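Local coordinates for protein DNA-(apurinic or apyrimidinic site) lyase (Xenopus laevis, PDB 6WCD) that weakly cuts DNA at abasic sites and degrades strands from their 3' ends, with magnesium or manganese as cofactor, in base excision repair, at residues G176-H188 / T270-V282. Residues are numbered along the deposited sequence; the frame is centred on the assembly and turned at random. Where two conformers were deposited one is given.
With BU1 (1,4-butanediol), chain G.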
ATOM      1  N   GLY A 176       3.241   6.535 -18.077  1.00 37.86           N
ATOM      2  CA  GLY A 176       2.979   5.243 -17.453  1.00 33.10           C
ATOM      3  C   GLY A 176       1.820   5.307 -16.464  1.00 30.10           C
ATOM      4  O   GLY A 176       0.951   6.175 -16.526  1.00 31.70           O
ATOM      5  N   HIS A 177       1.813   4.350 -15.550  1.00 18.01           N
ATOM      6  CA  HIS A 177       0.666   4.088 -14.697  1.00 15.62           C
ATOM      7  C   HIS A 177       1.094   4.009 -13.241  1.00 15.91           C
ATOM      8  O   HIS A 177       2.254   3.716 -12.920  1.00 15.09           O
ATOM      9  CB  HIS A 177       0.002   2.787 -15.082  1.00 14.41           C
ATOM     10  CG  HIS A 177      -0.457   2.763 -16.501  1.00 16.89           C
ATOM     11  ND1 HIS A 177      -1.539   3.488 -16.939  1.00 18.35           N
ATOM     12  CD2 HIS A 177       0.051   2.134 -17.588  1.00 21.28           C
ATOM     13  CE1 HIS A 177      -1.692   3.302 -18.239  1.00 25.03           C
ATOM     14  NE2 HIS A 177      -0.736   2.481 -18.662  1.00 23.11           N
ATOM     15  N   VAL A 178       0.128   4.270 -12.366  1.00 12.81           N
ATOM     16  CA  VAL A 178       0.344   4.292 -10.919  1.00 12.13           C
ATOM     17  C   VAL A 178      -0.804   3.595 -10.201  1.00 11.94           C
ATOM     18  O   VAL A 178      -1.977   3.888 -10.447  1.00 13.35           O
ATOM     19  CB  VAL A 178       0.522   5.720 -10.352  1.00 14.74           C
ATOM     20  CG1 VAL A 178       0.666   5.713  -8.815  1.00 16.14           C
ATOM     21  CG2 VAL A 178       1.701   6.408 -10.999  1.00 17.65           C
ATOM     22  N   ILE A 179      -0.457   2.685  -9.289  1.00 12.56           N
ATOM     23  CA  ILE A 179      -1.403   2.128  -8.329  1.00 14.08           C
ATOM     24  C   ILE A 179      -0.989   2.590  -6.948  1.00 15.36           C
ATOM     25  O   ILE A 179       0.195   2.537  -6.608  1.00 14.76           O
ATOM     26  CB  ILE A 179      -1.438   0.597  -8.389  1.00 13.86           C
ATOM     27  CG1 ILE A 179      -2.182   0.127  -9.589  1.00 14.82           C
ATOM     28  CG2 ILE A 179      -2.058   0.029  -7.102  1.00 16.49           C
ATOM     29  CD1 ILE A 179      -2.050  -1.408  -9.837  1.00 19.22           C
ATOM     30  N   ILE A 180      -1.939   3.083  -6.177  1.00 12.74           N
ATOM     31  CA  ILE A 180      -1.761   3.389  -4.754  1.00 12.93           C
ATOM     32  C   ILE A 180      -2.609   2.375  -4.026  1.00 13.54           C
ATOM     33  O   ILE A 180      -3.830   2.321  -4.245  1.00 16.13           O
ATOM     34  CB  ILE A 180      -2.178   4.796  -4.376  1.00 14.41           C
ATOM     35  CG1 ILE A 180      -1.411   5.846  -5.158  1.00 17.88           C
ATOM     36  CG2 ILE A 180      -1.930   4.982  -2.844  1.00 15.94           C
ATOM     37  CD1 ILE A 180      -2.034   7.193  -5.100  1.00 28.08           C
ATOM     38  N   LEU A 181      -2.013   1.566  -3.164  1.00 12.16           N
ATOM     39  CA  LEU A 181      -2.801   0.628  -2.403  1.00 12.94           C
ATOM     40  C   LEU A 181      -2.397   0.591  -0.967  1.00 12.52           C
ATOM     41  O   LEU A 181      -1.266   0.952  -0.605  1.00 13.48           O
ATOM     42  CB  LEU A 181      -2.739  -0.732  -3.030  1.00 14.98           C
ATOM     43  CG  LEU A 181      -1.442  -1.506  -2.969  1.00 14.35           C
ATOM     44  CD1 LEU A 181      -1.592  -2.727  -3.863  1.00 17.02           C
ATOM     45  CD2 LEU A 181      -0.268  -0.813  -3.446  1.00 20.04           C
ATOM     46  N   GLY A 182      -3.334   0.229  -0.136  1.00 12.50           N
ATOM     47  CA  GLY A 182      -3.015   0.043   1.257  1.00 13.90           C
ATOM     48  C   GLY A 182      -4.082   0.616   2.125  1.00 12.96           C
ATOM     49  O   GLY A 182      -5.241   0.727   1.732  1.00 13.32           O
ATOM     50  N   ASP A 183      -3.701   0.902   3.367  1.00 12.27           N
ATOM     51  CA  ASP A 183      -4.589   1.297   4.441  1.00 11.51           C
ATOM     52  C   ASP A 183      -4.570   2.805   4.458  1.00 12.94           C
ATOM     53  O   ASP A 183      -3.609   3.436   4.934  1.00 14.02           O
ATOM     54  CB  ASP A 183      -4.161   0.720   5.775  1.00 13.54           C
ATOM     55  CG  ASP A 183      -5.050   1.129   6.927  1.00 19.12           C
ATOM     56  OD1 ASP A 183      -5.973   2.008   6.763  1.00 19.48           O
ATOM     57  OD2 ASP A 183      -4.844   0.574   8.048  1.00 19.90           O
ATOM     58  N   VAL A 184      -5.575   3.378   3.817  1.00 14.67           N
ATOM     59  CA  VAL A 184      -5.702   4.842   3.772  1.00 13.79           C
ATOM     60  C   VAL A 184      -6.275   5.409   5.050  1.00 15.74           C
ATOM     61  O   VAL A 184      -6.124   6.617   5.337  1.00 16.85           O
ATOM     62  CB  VAL A 184      -6.528   5.166   2.507  1.00 16.32           C
ATOM     63  CG1 VAL A 184      -6.889   6.618   2.424  1.00 20.96           C
ATOM     64  CG2 VAL A 184      -5.768   4.756   1.266  1.00 18.42           C
ATOM     65  N   ASN A 185      -6.935   4.597   5.887  1.00 15.28           N
ATOM     66  CA  ASN A 185      -7.431   5.001   7.182  1.00 16.23           C
ATOM     67  C   ASN A 185      -8.459   6.135   7.107  1.00 20.79           C
ATOM     68  O   ASN A 185      -8.595   6.925   8.018  1.00 22.11           O
ATOM     69  CB  ASN A 185      -6.264   5.394   8.112  1.00 18.92           C
ATOM     70  CG  ASN A 185      -6.600   5.222   9.541  1.00 34.15           C
ATOM     71  OD1 ASN A 185      -7.431   4.384   9.894  1.00 28.91           O
ATOM     72  ND2 ASN A 185      -5.991   6.040  10.399  1.00 29.04           N
ATOM     73  N   THR A 186      -9.219   6.184   6.002  1.00 17.44           N
ATOM     74  CA  THR A 186     -10.413   7.019   5.852  1.00 16.03           C
ATOM     75  C   THR A 186     -11.381   6.233   4.976  1.00 15.80           C
ATOM     76  O   THR A 186     -10.956   5.659   3.959  1.00 17.44           O
ATOM     77  CB  THR A 186     -10.109   8.329   5.149  1.00 20.32           C
ATOM     78  OG1 THR A 186      -9.270   9.159   5.973  1.00 25.75           O
ATOM     79  CG2 THR A 186     -11.380   9.121   4.909  1.00 25.49           C
ATOM     80  N   SER A 187     -12.672   6.185   5.357  1.00 18.20           N
ATOM     81  CA  SER A 187     -13.669   5.612   4.484  1.00 19.38           C
ATOM     82  C   SER A 187     -14.249   6.732   3.637  1.00 20.66           C
ATOM     83  O   SER A 187     -14.370   7.858   4.074  1.00 23.20           O
ATOM     84  CB  SER A 187     -14.762   4.907   5.275  1.00 21.92           C
ATOM     85  OG  SER A 187     -15.402   5.860   6.098  1.00 24.91           O
ATOM     86  N   HIS A 188     -14.643   6.416   2.415  1.00 17.92           N
ATOM     87  CA  HIS A 188     -14.938   7.492   1.480  1.00 18.36           C
ATOM     88  C   HIS A 188     -16.378   7.989   1.537  1.00 23.91           C
ATOM     89  O   HIS A 188     -16.628   9.197   1.745  1.00 24.11           O
ATOM     90  CB  HIS A 188     -14.587   7.013   0.074  1.00 19.95           C
ATOM     91  CG  HIS A 188     -14.702   8.067  -0.967  1.00 22.55           C
ATOM     92  ND1 HIS A 188     -14.861   7.764  -2.311  1.00 27.83           N
ATOM     93  CD2 HIS A 188     -14.730   9.422  -0.876  1.00 24.75           C
ATOM     94  CE1 HIS A 188     -14.972   8.892  -3.002  1.00 26.32           C
ATOM     95  NE2 HIS A 188     -14.892   9.911  -2.156  1.00 28.09           N
ATOM     96  N   THR A 270     -15.703  -1.141   8.568  1.00 16.71           N
ATOM     97  CA  THR A 270     -15.489  -0.018   7.663  0.52 17.57           C
ATOM     98  C   THR A 270     -14.611  -0.482   6.519  1.00 16.08           C
ATOM     99  O   THR A 270     -13.819  -1.398   6.692  1.00 15.08           O
ATOM    100  CB  THR A 270     -14.803   1.156   8.361  0.52 19.21           C
ATOM    101  OG1 THR A 270     -15.414   1.402   9.633  0.52 33.26           O
ATOM    102  CG2 THR A 270     -14.928   2.368   7.507  0.52 13.92           C
ATOM    103  N   ARG A 271     -14.738   0.168   5.342  1.00 15.78           N
ATOM    104  CA  ARG A 271     -13.837  -0.095   4.207  1.00 15.03           C
ATOM    105  C   ARG A 271     -12.778   1.028   4.166  1.00 16.15           C
ATOM    106  O   ARG A 271     -13.116   2.181   3.846  1.00 16.47           O
ATOM    107  CB  ARG A 271     -14.567  -0.185   2.877  1.00 15.67           C
ATOM    108  CG  ARG A 271     -13.600  -0.663   1.728  1.00 15.92           C
ATOM    109  CD  ARG A 271     -14.321  -0.876   0.404  1.00 16.35           C
ATOM    110  NE  ARG A 271     -14.799   0.389  -0.119  1.00 17.32           N
ATOM    111  CZ  ARG A 271     -14.218   1.094  -1.079  1.00 16.53           C
ATOM    112  NH1 ARG A 271     -13.140   0.656  -1.700  1.00 15.89           N
ATOM    113  NH2 ARG A 271     -14.728   2.274  -1.397  1.00 18.98           N
ATOM    114  N   ILE A 272     -11.539   0.703   4.529  1.00 14.92           N
ATOM    115  CA  ILE A 272     -10.452   1.686   4.601  1.00 12.46           C
ATOM    116  C   ILE A 272      -9.216   1.201   3.842  1.00 13.48           C
ATOM    117  O   ILE A 272      -8.170   1.899   3.871  1.00 14.07           O
ATOM    118  CB  ILE A 272     -10.095   2.075   6.052  1.00 14.86           C
ATOM    119  CG1 ILE A 272      -9.716   0.835   6.880  1.00 15.60           C
ATOM    120  CG2 ILE A 272     -11.229   2.914   6.670  1.00 18.77           C
ATOM    121  CD1 ILE A 272      -9.120   1.197   8.229  1.00 18.73           C
ATOM    122  N   ASP A 273      -9.304   0.071   3.183  1.00 12.64           N
ATOM    123  CA  ASP A 273      -8.241  -0.494   2.358  1.00 13.62           C
ATOM    124  C   ASP A 273      -8.659  -0.438   0.897  1.00 14.45           C
ATOM    125  O   ASP A 273      -9.752  -0.879   0.518  1.00 14.62           O
ATOM    126  CB  ASP A 273      -8.016  -1.910   2.822  1.00 12.86           C
ATOM    127  CG  ASP A 273      -7.561  -1.960   4.282  1.00 17.30           C
ATOM    128  OD1 ASP A 273      -6.350  -1.615   4.553  1.00 18.43           O
ATOM    129  OD2 ASP A 273      -8.364  -2.290   5.195  1.00 16.12           O
ATOM    130  N   TYR A 274      -7.775   0.098   0.077  1.00 12.17           N
ATOM    131  CA  TYR A 274      -8.054   0.456  -1.282  1.00 10.87           C
ATOM    132  C   TYR A 274      -6.992  -0.031  -2.227  1.00 11.99           C
ATOM    133  O   TYR A 274      -5.823  -0.198  -1.879  1.00 12.18           O
ATOM    134  CB  TYR A 274      -8.114   1.987  -1.440  1.00 12.31           C
ATOM    135  CG  TYR A 274      -9.137   2.708  -0.634  1.00 13.83           C
ATOM    136  CD1 TYR A 274     -10.287   3.155  -1.217  1.00 14.87           C
ATOM    137  CD2 TYR A 274      -8.905   3.058   0.671  1.00 14.98           C
ATOM    138  CE1 TYR A 274     -11.215   3.900  -0.527  1.00 17.23           C
ATOM    139  CE2 TYR A 274      -9.839   3.756   1.383  1.00 15.54           C
ATOM    140  CZ  TYR A 274     -10.970   4.204   0.786  1.00 16.44           C
ATOM    141  OH  TYR A 274     -11.915   4.966   1.440  1.00 19.01           O
ATOM    142  N   ILE A 275      -7.421  -0.217  -3.503  1.00 12.43           N
ATOM    143  CA  ILE A 275      -6.515  -0.317  -4.648  1.00 11.17           C
ATOM    144  C   ILE A 275      -6.923   0.791  -5.597  1.00 11.47           C
ATOM    145  O   ILE A 275      -7.962   0.723  -6.273  1.00 13.15           O
ATOM    146  CB  ILE A 275      -6.537  -1.705  -5.317  1.00 11.50           C
ATOM    147  CG1 ILE A 275      -6.106  -2.742  -4.293  1.00 13.54           C
ATOM    148  CG2 ILE A 275      -5.662  -1.675  -6.558  1.00 12.95           C
ATOM    149  CD1 ILE A 275      -6.242  -4.191  -4.765  1.00 14.84           C
ATOM    150  N   LEU A 276      -6.153   1.870  -5.616  1.00 11.77           N
ATOM    151  CA  LEU A 276      -6.434   3.031  -6.453  1.00 12.09           C
ATOM    152  C   LEU A 276      -5.543   2.960  -7.672  1.00 14.71           C
ATOM    153  O   LEU A 276      -4.394   2.535  -7.591  1.00 15.97           O
ATOM    154  CB  LEU A 276      -6.151   4.333  -5.673  1.00 13.86           C
ATOM    155  CG  LEU A 276      -6.787   4.443  -4.297  1.00 13.27           C
ATOM    156  CD1 LEU A 276      -6.269   5.758  -3.712  1.00 17.95           C
ATOM    157  CD2 LEU A 276      -8.278   4.343  -4.351  1.00 14.16           C
ATOM    158  N   GLY A 277      -6.073   3.290  -8.835  1.00 14.86           N
ATOM    159  CA  GLY A 277      -5.251   3.300 -10.037  1.00 16.18           C
ATOM    160  C   GLY A 277      -5.569   4.530 -10.850  1.00 13.51           C
ATOM    161  O   GLY A 277      -6.664   5.075 -10.778  1.00 14.56           O
ATOM    162  N   ASN A 278      -4.621   4.945 -11.677  1.00 13.99           N
ATOM    163  CA  ASN A 278      -4.968   6.054 -12.548  1.00 16.45           C
ATOM    164  C   ASN A 278      -6.092   5.640 -13.509  1.00 15.10           C
ATOM    165  O   ASN A 278      -6.247   4.449 -13.845  1.00 15.49           O
ATOM    166  CB  ASN A 278      -3.746   6.564 -13.308  1.00 14.53           C
ATOM    167  CG  ASN A 278      -3.070   5.483 -14.122  1.00 15.05           C
ATOM    168  OD1 ASN A 278      -2.420   4.600 -13.555  1.00 15.09           O
ATOM    169  ND2 ASN A 278      -3.148   5.601 -15.442  1.00 15.92           N
ATOM    170  N   ARG A 279      -6.862   6.629 -13.963  1.00 18.62           N
ATOM    171  CA  ARG A 279      -8.078   6.354 -14.731  0.58 19.48           C
ATOM    172  C   ARG A 279      -7.806   5.394 -15.880  1.00 18.53           C
ATOM    173  O   ARG A 279      -8.525   4.395 -16.051  1.00 19.63           O
ATOM    174  CB  ARG A 279      -8.681   7.653 -15.246  0.58 23.48           C
ATOM    175  CG  ARG A 279      -9.129   8.613 -14.125  0.58 21.35           C
ATOM    176  CD  ARG A 279     -10.084   9.640 -14.725  0.58 26.47           C
ATOM    177  NE  ARG A 279     -10.533  10.662 -13.786  0.58 25.50           N
ATOM    178  CZ  ARG A 279     -11.744  11.229 -13.817  0.58 24.70           C
ATOM    179  NH1 ARG A 279     -12.649  10.860 -14.706  0.58 35.81           N
ATOM    180  NH2 ARG A 279     -12.060  12.175 -12.932  0.58 33.03           N
ATOM    181  N   GLU A 280      -6.784   5.681 -16.701  1.00 19.53           N
ATOM    182  CA  GLU A 280      -6.556   4.862 -17.885  1.00 22.81           C
ATOM    183  C   GLU A 280      -6.227   3.408 -17.528  1.00 20.69           C
ATOM    184  O   GLU A 280      -6.643   2.470 -18.232  1.00 20.14           O
ATOM    185  CB  GLU A 280      -5.439   5.470 -18.738  1.00 30.84           C
ATOM    186  CG  GLU A 280      -5.344   4.856 -20.121  1.00 40.38           C
ATOM    187  CD  GLU A 280      -4.164   5.381 -20.927  1.00 67.89           C
ATOM    188  OE1 GLU A 280      -3.544   4.585 -21.669  1.00 78.16           O
ATOM    189  OE2 GLU A 280      -3.861   6.587 -20.820  1.00 75.09           O
ATOM    190  N   LEU A 281      -5.446   3.193 -16.487  1.00 16.72           N
ATOM    191  CA  LEU A 281      -5.104   1.846 -16.042  1.00 14.77           C
ATOM    192  C   LEU A 281      -6.323   1.067 -15.625  1.00 18.15           C
ATOM    193  O   LEU A 281      -6.500  -0.087 -16.030  1.00 18.39           O
ATOM    194  CB  LEU A 281      -4.126   1.944 -14.864  1.00 16.23           C
ATOM    195  CG  LEU A 281      -3.624   0.609 -14.307  1.00 15.56           C
ATOM    196  CD1 LEU A 281      -2.714  -0.121 -15.325  1.00 16.95           C
ATOM    197  CD2 LEU A 281      -2.932   0.845 -12.935  1.00 14.91           C
ATOM    198  N   VAL A 282      -7.177   1.652 -14.807  1.00 15.13           N
ATOM    199  CA  VAL A 282      -8.358   0.938 -14.338  1.00 16.52           C
ATOM    200  C   VAL A 282      -9.295   0.626 -15.511  1.00 17.90           C
ATOM    201  O   VAL A 282      -9.801  -0.486 -15.630  1.00 22.16           O
ATOM    202  CB  VAL A 282      -9.053   1.731 -13.217  1.00 16.08           C
ATOM    203  CG1 VAL A 282     -10.377   1.082 -12.786  1.00 20.98           C
ATOM    204  CG2 VAL A 282      -8.140   1.856 -12.051  1.00 16.06           C
TER
HETATM  205  C1  BU1 G 406     -10.447   9.745   9.019  1.00 65.37           C
HETATM  206  C2  BU1 G 406     -10.105  11.014   8.224  1.00 64.72           C
HETATM  207  C3  BU1 G 406      -8.927  11.791   8.826  1.00 64.77           C
HETATM  208  C4  BU1 G 406      -9.317  13.234   9.170  1.00 60.73           C
HETATM  209  O5  BU1 G 406     -11.820   9.452   8.879  1.00 67.53           O
HETATM  210  O6  BU1 G 406      -8.686  13.593  10.375  1.00 66.57           O
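Strand 177-181 pairs antiparallel with strand 273-278, their axes 4.5 Å apart at 163°, through backbone hydrogen bonds at Ile180-Leu276 and Gly182-Tyr274. At the backbone angles of Gly182 a CB would jam against the preceding carbonyl O, hence glycine. The pairing ends at Asn278, the N-cap residue of helix 279-285, whose amide reads both neighbours on the opposite strand. Its OD1 accepts Val178 N at 2.8 Å, the donor lying above the carbonyl plane, while its ND2 gives a nearly straight bond (170°) to His177 ND1 at 3.0 Å. Ring and amide are almost coplanar, and CG of Asn278 sits between backbone N and carbonyl carbon (chi1 57°), which turns the amide back across the strands. His177 suits the spot because its other nitrogen, NE2, bonds Glu134 and fixes the ring, while Leu281 CD1 lies over one ring face in a CH-pi contact, 4.2 Å from the centroid. An alanine in place of Asn278 would probably leave Val178 N and His177 ND1 without these partners, the ring then held on its polar side by Glu134 at NE2. Leu281 also sends CD2 to Ile179 CG1 at 3.5 Å, joining helix to sheet. The pair belongs to the catalytic domain, of the DNase I-like endonuclease/exonuclease/phosphatase fold. At its far end Asp183, the established proton donor/acceptor, and Asp273, probably important for catalysis as in relatives, project from the face of Ile179 and Leu181 as a non-hydrogen-bonded pair. Asn7 bonds Asp183 OD2, and Asp273 OD2 holds His300 and Thr255; the magnesium, about 7 Å from the Asp183 side chain, is bound by Asn9 and Glu34. Val184 CG2 rests obliquely against the Tyr274 ring, whose OH donates to Thr186 O at 2.8 Å, tying the loop bearing Asn185 to the strand.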